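Local coordinates for protein 4-amino-4-deoxychorismate lyase (PDB 3LUL) that is a class IV aminotransferase-family protein that carries covalently attached pyridoxal phosphate, at residues A43-E48 with T202-I207. Sequence-based numbering, arbitrary orientation. Where two conformers were deposited one is given.
Sequences AYMHWE and TRARLI
Met-45 and Ala-204 mark the closest approach of two helical turns, 43-48 and 202-207, yet the CA of Met-45 still lies 9.9 Å from the CA of Ala-204. Each turn keeps its own alpha-helical bonds, such as Trp-47 N to Ala-43 O at 3.0 Å and Leu-206 N to Thr-202 O at 2.9 Å, and no hydrogen bond links one to the other. The contact across this distance is made chiefly by one long side chain, the selenomethionine Met-45. Its CA–CB bond points at the opposite helix; with chi2 at 176° the chain runs straight out to SE, then bends at chi3 (81°), which carries the methyl to Ala-204. Two loose contacts result: CE reaches CB of Ala-204 at 4.2 Å, while SE lies 4.2 Å from CG of Arg-205. The selenium thus meets the aliphatic root of the arginine, and the two side chains cross at a slant. Farther out, Arg-205 bends at chi3, and its NH2 forms a salt bridge with Asp-270, so its charged end is engaged elsewhere. With only 92 Å² buried in total, this is a slight apolar touch near the surface, and a bound 1,2-ethanediol, probably from the crystallisation liquor, lies about 3 Å from the Met-45 side chain. Thr-202 OG1 hydrogen-bonds to the phosphate oxygen OP3 of the pyridoxal phosphate-modified lysine at position 141, and His-46 ND1 hydrogen-bonds to Glu-31 OE1 on strand 28-36. Helix 43-57 rests through Ala-43 against helix 65-78, whereas Leu-206 of helix 201-212 packs on strands 179-184 and 232-237, making this a light contact between the two halves of the two-domain fold of class IV (fold-type IV) pyridoxal phosphate proteins.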
loop_
_atom_site.group_PDB
_atom_site.type_symbol
_atom_site.label_atom_id
_atom_site.label_comp_id
_atom_site.label_asym_id
_atom_site.label_seq_id
_atom_site.Cartn_x
_atom_site.Cartn_y
_atom_site.Cartn_z
ATOM N N ALA B 43 22.153 -6.270 12.237
ATOM C CA ALA B 43 21.044 -7.180 12.496
ATOM C C ALA B 43 20.164 -6.688 13.651
ATOM O O ALA B 43 18.960 -6.838 13.588
ATOM C CB ALA B 43 21.569 -8.573 12.825
ATOM N N TYR B 44 20.778 -6.122 14.687
ATOM C CA TYR B 44 20.017 -5.620 15.845
ATOM C C TYR B 44 19.102 -4.487 15.415
ATOM O O TYR B 44 17.902 -4.517 15.694
ATOM C CB TYR B 44 20.919 -5.177 17.021
ATOM C CG TYR B 44 20.068 -4.526 18.071
ATOM C CD1 TYR B 44 19.993 -3.160 18.167
ATOM C CD2 TYR B 44 19.272 -5.286 18.924
ATOM C CE1 TYR B 44 19.187 -2.550 19.076
ATOM C CE2 TYR B 44 18.447 -4.666 19.863
ATOM C CZ TYR B 44 18.416 -3.292 19.925
ATOM O OH TYR B 44 17.628 -2.605 20.821
HETATM N N MSE B 45 19.652 -3.487 14.734
HETATM C CA MSE B 45 18.812 -2.349 14.374
HETATM C C MSE B 45 17.634 -2.721 13.476
HETATM O O MSE B 45 16.547 -2.148 13.614
HETATM C CB MSE B 45 19.654 -1.184 13.797
HETATM C CG MSE B 45 20.565 -0.564 14.837
HETATM SE SE MSE B 45 21.707 0.806 14.044
HETATM C CE MSE B 45 20.363 2.164 14.076
ATOM N N HIS B 46 17.843 -3.680 12.573
ATOM C CA HIS B 46 16.759 -4.210 11.735
ATOM C C HIS B 46 15.697 -4.931 12.570
ATOM O O HIS B 46 14.508 -4.744 12.365
ATOM C CB HIS B 46 17.334 -5.148 10.679
ATOM C CG HIS B 46 18.071 -4.434 9.597
ATOM N ND1 HIS B 46 17.426 -3.670 8.647
ATOM C CD2 HIS B 46 19.398 -4.371 9.300
ATOM C CE1 HIS B 46 18.323 -3.138 7.827
ATOM N NE2 HIS B 46 19.524 -3.567 8.186
ATOM N N TRP B 47 16.143 -5.770 13.502
ATOM C CA TRP B 47 15.199 -6.451 14.430
ATOM C C TRP B 47 14.394 -5.461 15.253
ATOM O O TRP B 47 13.195 -5.621 15.478
ATOM C CB TRP B 47 16.028 -7.382 15.335
ATOM C CG TRP B 47 15.292 -8.115 16.391
ATOM C CD1 TRP B 47 14.593 -9.297 16.249
ATOM C CD2 TRP B 47 15.158 -7.726 17.754
ATOM N NE1 TRP B 47 14.068 -9.678 17.461
ATOM C CE2 TRP B 47 14.387 -8.726 18.400
ATOM C CE3 TRP B 47 15.618 -6.635 18.499
ATOM C CZ2 TRP B 47 14.059 -8.650 19.746
ATOM C CZ3 TRP B 47 15.294 -6.559 19.837
ATOM C CH2 TRP B 47 14.532 -7.570 20.452
ATOM N N GLU B 48 15.073 -4.435 15.745
ATOM C CA GLU B 48 14.431 -3.423 16.593
ATOM C C GLU B 48 13.327 -2.708 15.837
ATOM O O GLU B 48 12.229 -2.518 16.336
ATOM C CB GLU B 48 15.478 -2.414 17.049
ATOM C CG GLU B 48 14.976 -1.224 17.835
ATOM C CD GLU B 48 16.087 -0.224 18.176
ATOM O OE1 GLU B 48 16.980 0.056 17.330
ATOM O OE2 GLU B 48 16.063 0.280 19.311
ATOM N N THR B 202 20.403 3.516 7.933
ATOM C CA THR B 202 21.643 4.052 7.397
ATOM C C THR B 202 21.720 5.519 7.752
ATOM O O THR B 202 22.755 6.003 8.218
ATOM C CB THR B 202 21.782 3.779 5.875
ATOM O OG1 THR B 202 21.495 2.401 5.600
ATOM C CG2 THR B 202 23.201 4.064 5.383
ATOM N N ARG B 203 20.603 6.212 7.559
ATOM C CA ARG B 203 20.415 7.608 7.980
ATOM C C ARG B 203 20.795 7.795 9.441
ATOM O O ARG B 203 21.550 8.691 9.786
ATOM C CB ARG B 203 18.942 8.010 7.759
ATOM C CG ARG B 203 18.498 9.344 8.367
ATOM C CD ARG B 203 16.973 9.542 8.320
ATOM N NE ARG B 203 16.568 10.871 8.799
ATOM C CZ ARG B 203 16.492 11.249 10.087
ATOM N NH1 ARG B 203 16.780 10.416 11.070
ATOM N NH2 ARG B 203 16.168 12.495 10.391
ATOM N N ALA B 204 20.243 6.945 10.310
ATOM C CA ALA B 204 20.536 7.011 11.752
ATOM C C ALA B 204 22.024 6.813 12.062
ATOM O O ALA B 204 22.598 7.523 12.910
ATOM C CB ALA B 204 19.693 5.948 12.502
ATOM N N ARG B 205 22.645 5.836 11.392
ATOM C CA ARG B 205 24.086 5.551 11.572
ATOM C C ARG B 205 24.937 6.738 11.137
ATOM O O ARG B 205 25.897 7.109 11.813
ATOM C CB ARG B 205 24.521 4.313 10.784
ATOM C CG ARG B 205 23.995 2.963 11.333
ATOM C CD ARG B 205 24.219 1.883 10.283
ATOM N NE ARG B 205 25.635 1.827 9.917
ATOM C CZ ARG B 205 26.125 1.419 8.742
ATOM N NH1 ARG B 205 25.339 0.966 7.772
ATOM N NH2 ARG B 205 27.447 1.431 8.551
ATOM N N LEU B 206 24.566 7.337 10.016
ATOM C CA LEU B 206 25.297 8.478 9.472
ATOM C C LEU B 206 25.246 9.667 10.442
ATOM O O LEU B 206 26.262 10.289 10.730
ATOM C CB LEU B 206 24.730 8.844 8.095
ATOM C CG LEU B 206 25.487 9.842 7.237
ATOM C CD1 LEU B 206 25.110 9.618 5.805
ATOM C CD2 LEU B 206 25.236 11.283 7.660
ATOM N N ILE B 207 24.057 9.960 10.962
ATOM C CA ILE B 207 23.893 11.015 11.965
ATOM C C ILE B 207 24.769 10.761 13.207
ATOM O O ILE B 207 25.442 11.669 13.670
ATOM C CB ILE B 207 22.403 11.219 12.334
ATOM C CG1 ILE B 207 21.645 11.786 11.130
ATOM C CG2 ILE B 207 22.235 12.189 13.517
ATOM C CD1 ILE B 207 20.135 11.722 11.261
#